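Local coordinates for separin (Saccharomyces cerevisiae, PDB 5U1T), which cleaves the MCD1/SCC1 subunit of cohesin at the onset of anaphase as a caspase-like cysteine protease, letting sister chromatids separate, and is held inactive by securin during most of the cell cycle, at residues Ile454-Phe459 with Ile494-Ser499; Lys450-Phe455 with Thr486-Thr491; Leu417-Val422 with Leu436-Phe441. All blocks are in the same frame, centred on the assembly; numbering follows the deposited sequence.

Contact 1 (Ile454-Phe459 with Ile494-Ser499)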
loop_
_atom_site.group_PDB
_atom_site.type_symbol
_atom_site.label_atom_id
_atom_site.label_comp_id
_atom_site.label_asym_id
_atom_site.label_seq_id
_atom_site.Cartn_x
_atom_site.Cartn_y
_atom_site.Cartn_z
ATOM N N ILE A 454 -14.627 32.333 -26.428
ATOM C CA ILE A 454 -14.590 33.025 -25.145
ATOM C C ILE A 454 -13.370 32.579 -24.348
ATOM O O ILE A 454 -12.751 33.378 -23.642
ATOM C CB ILE A 454 -15.873 32.767 -24.331
ATOM C CG1 ILE A 454 -17.084 33.372 -25.051
ATOM C CG2 ILE A 454 -15.735 33.293 -22.902
ATOM C CD1 ILE A 454 -16.943 34.857 -25.373
ATOM N N PHE A 455 -13.004 31.323 -24.485
ATOM C CA PHE A 455 -11.916 30.774 -23.713
ATOM C C PHE A 455 -10.628 31.480 -24.026
ATOM O O PHE A 455 -9.788 31.662 -23.174
ATOM C CB PHE A 455 -11.750 29.285 -23.974
ATOM C CG PHE A 455 -10.603 28.688 -23.240
ATOM C CD1 PHE A 455 -10.649 28.539 -21.887
ATOM C CD2 PHE A 455 -9.469 28.316 -23.904
ATOM C CE1 PHE A 455 -9.587 28.021 -21.208
ATOM C CE2 PHE A 455 -8.400 27.801 -23.233
ATOM C CZ PHE A 455 -8.464 27.651 -21.883
ATOM N N SER A 456 -10.488 31.898 -25.266
ATOM C CA SER A 456 -9.249 32.450 -25.761
ATOM C C SER A 456 -9.023 33.875 -25.333
ATOM O O SER A 456 -7.923 34.370 -25.393
ATOM C CB SER A 456 -9.240 32.387 -27.271
ATOM O OG SER A 456 -8.049 31.833 -27.733
ATOM N N CYS A 457 -10.083 34.543 -24.932
ATOM C CA CYS A 457 -9.976 35.838 -24.332
ATOM C C CYS A 457 -9.334 35.710 -22.982
ATOM O O CYS A 457 -8.701 36.623 -22.526
ATOM C CB CYS A 457 -11.349 36.477 -24.205
ATOM S SG CYS A 457 -12.193 36.801 -25.752
ATOM N N LEU A 458 -9.482 34.570 -22.338
ATOM C CA LEU A 458 -8.891 34.402 -21.034
ATOM C C LEU A 458 -7.564 33.706 -21.139
ATOM O O LEU A 458 -6.644 34.038 -20.453
ATOM C CB LEU A 458 -9.824 33.601 -20.149
ATOM C CG LEU A 458 -9.451 33.200 -18.731
ATOM C CD1 LEU A 458 -8.245 32.306 -18.755
ATOM C CD2 LEU A 458 -9.243 34.362 -17.812
ATOM N N PHE A 459 -7.463 32.719 -21.997
ATOM C CA PHE A 459 -6.199 32.028 -22.134
ATOM C C PHE A 459 -5.359 32.847 -23.081
ATOM O O PHE A 459 -5.300 32.594 -24.286
ATOM C CB PHE A 459 -6.390 30.590 -22.607
ATOM C CG PHE A 459 -5.216 29.715 -22.347
ATOM C CD1 PHE A 459 -4.964 29.242 -21.078
ATOM C CD2 PHE A 459 -4.355 29.368 -23.374
ATOM C CE1 PHE A 459 -3.866 28.418 -20.821
ATOM C CE2 PHE A 459 -3.256 28.547 -23.134
ATOM C CZ PHE A 459 -3.012 28.077 -21.856
ATOM N N ILE A 494 -5.539 22.236 -29.961
ATOM C CA ILE A 494 -5.745 23.596 -30.452
ATOM C C ILE A 494 -4.563 24.433 -30.010
ATOM O O ILE A 494 -4.340 24.577 -28.810
ATOM C CB ILE A 494 -7.032 24.256 -29.870
ATOM C CG1 ILE A 494 -8.306 23.492 -30.236
ATOM C CG2 ILE A 494 -7.107 25.716 -30.266
ATOM C CD1 ILE A 494 -8.319 23.030 -31.645
ATOM N N GLU A 495 -3.793 25.000 -30.925
ATOM C CA GLU A 495 -2.743 25.910 -30.457
ATOM C C GLU A 495 -3.298 27.286 -30.134
ATOM O O GLU A 495 -3.444 28.127 -31.018
ATOM C CB GLU A 495 -1.642 26.062 -31.474
ATOM C CG GLU A 495 -0.594 26.984 -30.961
ATOM C CD GLU A 495 0.520 27.148 -31.941
ATOM O OE1 GLU A 495 1.621 27.571 -31.532
ATOM O OE2 GLU A 495 0.306 26.857 -33.133
ATOM N N PHE A 496 -3.616 27.521 -28.875
ATOM C CA PHE A 496 -4.372 28.712 -28.543
ATOM C C PHE A 496 -3.658 29.981 -28.946
ATOM O O PHE A 496 -2.448 30.111 -28.762
ATOM C CB PHE A 496 -4.700 28.718 -27.068
ATOM C CG PHE A 496 -5.645 27.621 -26.686
ATOM C CD1 PHE A 496 -6.994 27.724 -26.986
ATOM C CD2 PHE A 496 -5.179 26.460 -26.061
ATOM C CE1 PHE A 496 -7.862 26.722 -26.639
ATOM C CE2 PHE A 496 -6.046 25.450 -25.722
ATOM C CZ PHE A 496 -7.388 25.581 -26.007
ATOM N N SER A 497 -4.430 30.899 -29.517
ATOM C CA SER A 497 -3.901 32.143 -30.065
ATOM C C SER A 497 -3.489 33.123 -28.986
ATOM O O SER A 497 -4.153 33.244 -27.954
ATOM C CB SER A 497 -4.930 32.790 -30.982
ATOM O OG SER A 497 -6.149 33.051 -30.302
ATOM N N ASN A 498 -2.396 33.809 -29.223
ATOM C CA ASN A 498 -1.844 34.790 -28.319
ATOM C C ASN A 498 -1.588 34.277 -26.921
ATOM O O ASN A 498 -2.049 34.818 -25.954
ATOM C CB ASN A 498 -2.659 36.085 -28.329
ATOM C CG ASN A 498 -1.967 37.233 -27.627
ATOM O OD1 ASN A 498 -0.768 37.317 -27.616
ATOM N ND2 ASN A 498 -2.720 38.107 -27.044
ATOM N N SER A 499 -0.850 33.192 -26.837
ATOM C CA SER A 499 -0.444 32.640 -25.544
ATOM C C SER A 499 0.990 32.153 -25.641
ATOM O O SER A 499 1.478 31.856 -26.742
ATOM C CB SER A 499 -1.372 31.502 -25.110
ATOM O OG SER A 499 -1.433 30.495 -26.105
#

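Contact 2 (Lys450-Phe455 with Thr486-Thr491)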
loop_
_atom_site.group_PDB
_atom_site.type_symbol
_atom_site.label_atom_id
_atom_site.label_comp_id
_atom_site.label_asym_id
_atom_site.label_seq_id
_atom_site.Cartn_x
_atom_site.Cartn_y
_atom_site.Cartn_z
ATOM N N LYS A 450 -18.242 28.748 -29.972
ATOM C CA LYS A 450 -18.362 30.013 -29.260
ATOM C C LYS A 450 -17.727 29.942 -27.865
ATOM O O LYS A 450 -17.143 30.928 -27.397
ATOM C CB LYS A 450 -19.827 30.440 -29.186
ATOM C CG LYS A 450 -20.380 30.889 -30.525
ATOM C CD LYS A 450 -21.793 31.443 -30.408
ATOM C CE LYS A 450 -22.299 31.982 -31.743
ATOM N NZ LYS A 450 -22.668 30.900 -32.704
ATOM N N LYS A 451 -17.827 28.776 -27.224
ATOM C CA LYS A 451 -17.169 28.533 -25.937
ATOM C C LYS A 451 -15.657 28.570 -26.067
ATOM O O LYS A 451 -14.982 29.170 -25.241
ATOM C CB LYS A 451 -17.584 27.188 -25.347
ATOM C CG LYS A 451 -18.974 27.162 -24.776
ATOM C CD LYS A 451 -19.304 25.810 -24.175
ATOM C CE LYS A 451 -20.802 25.649 -24.020
ATOM N NZ LYS A 451 -21.141 24.200 -23.909
ATOM N N ILE A 452 -15.129 27.918 -27.097
ATOM C CA ILE A 452 -13.702 27.964 -27.364
ATOM C C ILE A 452 -13.246 29.396 -27.663
ATOM O O ILE A 452 -12.130 29.789 -27.369
ATOM C CB ILE A 452 -13.328 27.034 -28.524
ATOM C CG1 ILE A 452 -13.659 25.596 -28.150
ATOM C CG2 ILE A 452 -11.842 27.117 -28.828
ATOM C CD1 ILE A 452 -13.108 24.588 -29.118
ATOM N N GLU A 453 -14.136 30.192 -28.225
ATOM C CA GLU A 453 -13.812 31.570 -28.570
ATOM C C GLU A 453 -13.645 32.428 -27.326
ATOM O O GLU A 453 -12.654 33.151 -27.187
ATOM C CB GLU A 453 -14.902 32.132 -29.463
ATOM C CG GLU A 453 -14.429 33.098 -30.513
ATOM C CD GLU A 453 -15.463 33.245 -31.611
ATOM O OE1 GLU A 453 -16.106 34.326 -31.709
ATOM O OE2 GLU A 453 -15.641 32.248 -32.360
ATOM N N ILE A 454 -14.627 32.333 -26.428
ATOM C CA ILE A 454 -14.590 33.025 -25.145
ATOM C C ILE A 454 -13.370 32.579 -24.348
ATOM O O ILE A 454 -12.751 33.378 -23.642
ATOM C CB ILE A 454 -15.873 32.767 -24.331
ATOM C CG1 ILE A 454 -17.084 33.372 -25.051
ATOM C CG2 ILE A 454 -15.735 33.293 -22.902
ATOM C CD1 ILE A 454 -16.943 34.857 -25.373
ATOM N N PHE A 455 -13.004 31.323 -24.485
ATOM C CA PHE A 455 -11.916 30.774 -23.713
ATOM C C PHE A 455 -10.628 31.480 -24.026
ATOM O O PHE A 455 -9.788 31.662 -23.174
ATOM C CB PHE A 455 -11.750 29.285 -23.974
ATOM C CG PHE A 455 -10.603 28.688 -23.240
ATOM C CD1 PHE A 455 -10.649 28.539 -21.887
ATOM C CD2 PHE A 455 -9.469 28.316 -23.904
ATOM C CE1 PHE A 455 -9.587 28.021 -21.208
ATOM C CE2 PHE A 455 -8.400 27.801 -23.233
ATOM C CZ PHE A 455 -8.464 27.651 -21.883
ATOM N N THR A 486 -11.827 22.281 -19.544
ATOM C CA THR A 486 -12.547 20.999 -19.522
ATOM C C THR A 486 -13.993 21.108 -20.029
ATOM O O THR A 486 -14.588 20.127 -20.485
ATOM C CB THR A 486 -12.572 20.435 -18.108
ATOM O OG1 THR A 486 -13.107 21.438 -17.231
ATOM C CG2 THR A 486 -11.165 20.050 -17.656
ATOM N N ARG A 487 -14.542 22.318 -19.951
ATOM C CA ARG A 487 -15.859 22.621 -20.507
ATOM C C ARG A 487 -15.856 22.715 -22.030
ATOM O O ARG A 487 -16.908 22.792 -22.651
ATOM C CB ARG A 487 -16.378 23.934 -19.931
ATOM C CG ARG A 487 -16.234 23.998 -18.446
ATOM C CD ARG A 487 -16.758 25.290 -17.912
ATOM N NE ARG A 487 -18.167 25.190 -17.551
ATOM C CZ ARG A 487 -18.608 24.567 -16.462
ATOM N NH1 ARG A 487 -17.736 23.974 -15.639
ATOM N NH2 ARG A 487 -19.916 24.526 -16.202
ATOM N N LEU A 488 -14.680 22.731 -22.638
ATOM C CA LEU A 488 -14.624 22.908 -24.081
ATOM C C LEU A 488 -14.784 21.592 -24.791
ATOM O O LEU A 488 -15.084 21.560 -25.983
ATOM C CB LEU A 488 -13.315 23.556 -24.496
ATOM C CG LEU A 488 -13.082 24.918 -23.867
ATOM C CD1 LEU A 488 -11.671 25.332 -24.196
ATOM C CD2 LEU A 488 -14.109 25.914 -24.369
ATOM N N LYS A 489 -14.559 20.509 -24.055
ATOM C CA LYS A 489 -14.661 19.170 -24.614
ATOM C C LYS A 489 -13.949 19.039 -25.976
ATOM O O LYS A 489 -14.573 18.705 -26.982
ATOM C CB LYS A 489 -16.143 18.778 -24.735
ATOM C CG LYS A 489 -16.762 18.260 -23.421
ATOM C CD LYS A 489 -18.256 18.575 -23.317
ATOM C CE LYS A 489 -18.979 18.408 -24.658
ATOM N NZ LYS A 489 -20.483 18.476 -24.536
ATOM N N ILE A 490 -12.650 19.323 -26.012
ATOM C CA ILE A 490 -11.896 19.213 -27.256
ATOM C C ILE A 490 -10.972 17.989 -27.206
ATOM O O ILE A 490 -10.438 17.627 -26.146
ATOM C CB ILE A 490 -11.084 20.505 -27.549
ATOM C CG1 ILE A 490 -9.742 20.498 -26.820
ATOM C CG2 ILE A 490 -11.901 21.755 -27.191
ATOM C CD1 ILE A 490 -9.031 21.820 -26.855
ATOM N N THR A 491 -10.811 17.331 -28.351
ATOM C CA THR A 491 -10.098 16.056 -28.392
ATOM C C THR A 491 -8.886 16.113 -29.308
ATOM O O THR A 491 -8.162 15.128 -29.434
ATOM C CB THR A 491 -11.023 14.892 -28.849
ATOM O OG1 THR A 491 -11.618 15.205 -30.116
ATOM C CG2 THR A 491 -12.121 14.646 -27.820
#

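Contact 3 (Leu417-Val422 with Leu436-Phe441)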
loop_
_atom_site.group_PDB
_atom_site.type_symbol
_atom_site.label_atom_id
_atom_site.label_comp_id
_atom_site.label_asym_id
_atom_site.label_seq_id
_atom_site.Cartn_x
_atom_site.Cartn_y
_atom_site.Cartn_z
ATOM N N LEU A 417 -14.417 43.246 -21.627
ATOM C CA LEU A 417 -14.461 44.269 -20.596
ATOM C C LEU A 417 -13.867 43.722 -19.315
ATOM O O LEU A 417 -13.180 44.437 -18.576
ATOM C CB LEU A 417 -15.886 44.746 -20.361
ATOM C CG LEU A 417 -16.002 45.961 -19.446
ATOM C CD1 LEU A 417 -15.059 47.032 -19.901
ATOM C CD2 LEU A 417 -17.420 46.463 -19.449
ATOM N N GLU A 418 -14.151 42.445 -19.061
ATOM C CA GLU A 418 -13.558 41.708 -17.956
ATOM C C GLU A 418 -12.036 41.763 -18.053
ATOM O O GLU A 418 -11.359 42.187 -17.116
ATOM C CB GLU A 418 -14.054 40.254 -17.961
ATOM C CG GLU A 418 -13.665 39.451 -16.740
ATOM C CD GLU A 418 -13.949 40.205 -15.440
ATOM O OE1 GLU A 418 -15.137 40.478 -15.135
ATOM O OE2 GLU A 418 -12.976 40.533 -14.720
ATOM N N ILE A 419 -11.513 41.347 -19.203
ATOM C CA ILE A 419 -10.081 41.413 -19.472
ATOM C C ILE A 419 -9.525 42.821 -19.319
ATOM O O ILE A 419 -8.451 43.020 -18.740
ATOM C CB ILE A 419 -9.756 40.914 -20.878
ATOM C CG1 ILE A 419 -9.962 39.401 -20.957
ATOM C CG2 ILE A 419 -8.332 41.275 -21.251
ATOM C CD1 ILE A 419 -9.141 38.610 -19.945
ATOM N N SER A 420 -10.259 43.799 -19.829
ATOM C CA SER A 420 -9.824 45.176 -19.719
ATOM C C SER A 420 -9.529 45.508 -18.272
ATOM O O SER A 420 -8.411 45.897 -17.944
ATOM C CB SER A 420 -10.863 46.145 -20.294
ATOM O OG SER A 420 -10.784 46.167 -21.710
ATOM N N ASN A 421 -10.532 45.313 -17.444
ATOM C CA ASN A 421 -10.471 45.539 -16.020
ATOM C C ASN A 421 -9.284 44.862 -15.376
ATOM O O ASN A 421 -8.620 45.408 -14.519
ATOM C CB ASN A 421 -11.730 44.964 -15.413
ATOM C CG ASN A 421 -11.768 45.124 -13.935
ATOM O OD1 ASN A 421 -10.872 45.685 -13.354
ATOM N ND2 ASN A 421 -12.798 44.631 -13.322
ATOM N N VAL A 422 -9.055 43.640 -15.783
ATOM C CA VAL A 422 -7.943 42.861 -15.278
ATOM C C VAL A 422 -6.648 43.607 -15.568
ATOM O O VAL A 422 -5.815 43.784 -14.683
ATOM C CB VAL A 422 -7.866 41.466 -15.899
ATOM C CG1 VAL A 422 -6.554 40.827 -15.539
ATOM C CG2 VAL A 422 -9.029 40.601 -15.432
ATOM N N LEU A 436 -12.993 32.183 -12.527
ATOM C CA LEU A 436 -14.294 31.685 -12.093
ATOM C C LEU A 436 -15.401 32.404 -12.845
ATOM O O LEU A 436 -16.442 31.809 -13.136
ATOM C CB LEU A 436 -14.481 31.853 -10.585
ATOM C CG LEU A 436 -13.591 31.008 -9.672
ATOM C CD1 LEU A 436 -13.865 31.330 -8.214
ATOM C CD2 LEU A 436 -13.792 29.536 -9.950
ATOM N N LYS A 437 -15.178 33.685 -13.153
ATOM C CA LYS A 437 -16.107 34.454 -13.991
ATOM C C LYS A 437 -16.178 33.874 -15.391
ATOM O O LYS A 437 -17.260 33.649 -15.926
ATOM C CB LYS A 437 -15.695 35.929 -14.081
ATOM C CG LYS A 437 -16.062 36.760 -12.879
ATOM C CD LYS A 437 -15.914 38.222 -13.167
ATOM C CE LYS A 437 -16.614 39.059 -12.113
ATOM N NZ LYS A 437 -16.944 40.437 -12.632
ATOM N N PHE A 438 -15.005 33.637 -15.974
ATOM C CA PHE A 438 -14.910 33.148 -17.334
ATOM C C PHE A 438 -15.490 31.746 -17.415
ATOM O O PHE A 438 -15.988 31.329 -18.460
ATOM C CB PHE A 438 -13.464 33.199 -17.836
ATOM C CG PHE A 438 -13.166 34.408 -18.730
ATOM C CD1 PHE A 438 -13.357 34.343 -20.110
ATOM C CD2 PHE A 438 -12.707 35.597 -18.191
ATOM C CE1 PHE A 438 -13.084 35.431 -20.926
ATOM C CE2 PHE A 438 -12.434 36.693 -19.003
ATOM C CZ PHE A 438 -12.625 36.610 -20.372
ATOM N N GLU A 439 -15.462 31.033 -16.297
ATOM C CA GLU A 439 -16.201 29.788 -16.206
ATOM C C GLU A 439 -17.683 30.034 -16.510
ATOM O O GLU A 439 -18.281 29.308 -17.297
ATOM C CB GLU A 439 -16.035 29.153 -14.832
ATOM C CG GLU A 439 -16.741 27.828 -14.707
ATOM C CD GLU A 439 -16.204 26.995 -13.557
ATOM O OE1 GLU A 439 -15.825 27.593 -12.525
ATOM O OE2 GLU A 439 -16.152 25.747 -13.684
ATOM N N LYS A 440 -18.274 31.069 -15.921
ATOM C CA LYS A 440 -19.706 31.284 -16.105
ATOM C C LYS A 440 -20.015 31.772 -17.526
ATOM O O LYS A 440 -21.006 31.332 -18.112
ATOM C CB LYS A 440 -20.257 32.256 -15.050
ATOM C CG LYS A 440 -19.873 31.871 -13.609
ATOM C CD LYS A 440 -21.036 31.934 -12.583
ATOM C CE LYS A 440 -20.845 30.880 -11.464
ATOM N NZ LYS A 440 -22.009 30.791 -10.481
ATOM N N PHE A 441 -19.174 32.660 -18.078
ATOM C CA PHE A 441 -19.279 33.075 -19.491
ATOM C C PHE A 441 -19.275 31.856 -20.410
ATOM O O PHE A 441 -20.225 31.638 -21.163
ATOM C CB PHE A 441 -18.127 34.005 -19.921
ATOM C CG PHE A 441 -17.955 35.227 -19.061
ATOM C CD1 PHE A 441 -18.998 35.724 -18.295
ATOM C CD2 PHE A 441 -16.736 35.883 -19.026
ATOM C CE1 PHE A 441 -18.819 36.837 -17.507
ATOM C CE2 PHE A 441 -16.557 37.000 -18.236
ATOM C CZ PHE A 441 -17.598 37.472 -17.476
#

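Contact 1 (Ile454-Phe459 with Ile494-Ser499)
Phe455 drives the edge of its ring into one face of Phe496, a T-shaped pair with centroids 5.1 Å apart and planes turned 64° to each other. CE2 of Phe455 stands over that face, displaced toward its rim, while CD2 of Phe455 comes within 3.6 Å of CE1 of Phe496. Ile494 CG2, from the same loop as Phe496, lies against the opposite face. Phe459 approaches obliquely, its CD2 lying 3.8 Å from CB of Phe496, near the root of the ring. CG of both helix-side phenylalanines is anti to the backbone N (chi1 178° in Phe455, -161° in Phe459), which sends the two rings toward the loop from successive turns. The three rings make an aromatic cluster in the all-helical region of separase, at the C-terminal end of helix 448-458, where the connection between helices 470-485 and 501-509 passes by; Phe485 and Leu507 from those helices also pack on Phe496. With an alanine here in place of Phe496, the edge of Phe455 would probably lose its aromatic face and a gap would be likely to open between helix and loop. Beside the rings, Ser456 OG and Ser497 OG share a weak hydrogen bond of 3.4 Å. Further along, Ser499 OG lies 4.0 Å from CE2 of Phe459 and donates to Phe496 O at 2.9 Å, from above the carbonyl plane, which ties the loop back on itself.

Contact 2 (Lys450-Phe455 with Thr486-Thr491)
Leu488 carries its CG anti to its own carbonyl carbon (chi1 -59°), and with CD1 continuing the chain in extended form (chi2 171°) the two methyls fork against helix 448-458. This is a helix-against-loop contact in the helical region of separase, made by the chain as it leaves helix 470-485, and it is apolar, with no hydrogen bond between the two sides. One branch of the fork, CD1 of Leu488, sits over a face of the Phe455 ring in a CH-pi contact, 3.9 Å from the ring centroid and 23° off its normal. CD1 of Leu488 lies nearest to CG of Phe455, at 3.6 Å, and the two side chains cross at about a right angle. The other branch, CD2 of Leu488, turns to the helix itself: it lies 3.5 Å from Lys451 O and also touches CB of Lys451 and CG1 of Ile452. Lys451 runs on as an extended chain past the loop, its CD approaching the carbonyl oxygen of Arg487. The guanidinium of Arg487 looks instead to helix 431-444, where it forms a salt bridge with Glu439. Ile490 faces the helix a little further along the loop, with Phe485 and Ile513 packed on it as well. Its CG2 meets the far end of Ile452 methyl to methyl, CD1 of Ile452 lying 3.6 Å from CG2 of Ile490.

Contact 3 (Leu417-Val422 with Leu436-Phe441)
Two consecutive helices, 408-425 and 431-444, form an antiparallel alpha-hairpin in the helical region of separase, and this contact lies between its arms. The short segments run at 171° to each other with their axes 11.8 Å apart, so long side chains span the interval. Glu418 is the main one. Its CG stands anti to the backbone N and the chain then bends (chi2 48°), which lays the methylenes against two rings and lifts the carboxylate toward Lys437. There NZ of Lys437 donates to OE1 of Glu418 at 3.1 Å in a salt bridge, meeting the oxygen on its syn side but 27° out of the carboxylate plane. The lysine reaches across in extended form, crossing the glutamate at about a right angle. Because Glu418 is buried, the ammonium probably does much to keep its carboxylate ionised; NZ also bonds to Ser392 OG.

Beside this charged pair the contact is apolar. CG of Glu418 lies 3.8 Å from CE2 of Phe438, the two side chains sliding past each other in opposite directions, and it also meets the ring edge of Phe441. Ile419 comes to Phe438 from the neighbouring position on its helix, its CG1 3.9 Å from CZ of the ring, with CD1 close to the same end. The two phenylalanines support each other within their own helix: CD2 of Phe441 sits over the centre of the Phe438 ring.

On one flank, Leu391, Ile395 and Leu398 of helix 388-404 pack on Leu417, and Ile395 also touches Glu418. On another, the following helix, 448-458, lays Ile454, Cys457 and Leu458 against Phe438, so the hairpin sits between its predecessor and its successor in the chain.

All three contacts lie in one patch of the helical region, away from the active site. Contact 3 is the buried one and joins neighbouring helices, and it alone of the three carries a salt bridge between its segments. Contacts 1 and 2 are only partly buried: both set helix 448-458 against the long loop that follows helix 470-485, and they divide Phe455, whose edge serves contact 1 and whose face serves contact 2. Ring on ring dominates in the first, aliphatic methyls in the second. Ile454, which takes no part across contacts 1 and 2, packs instead on helix 431-444 of contact 3, which the loop of contact 2 also reaches through a charge pair.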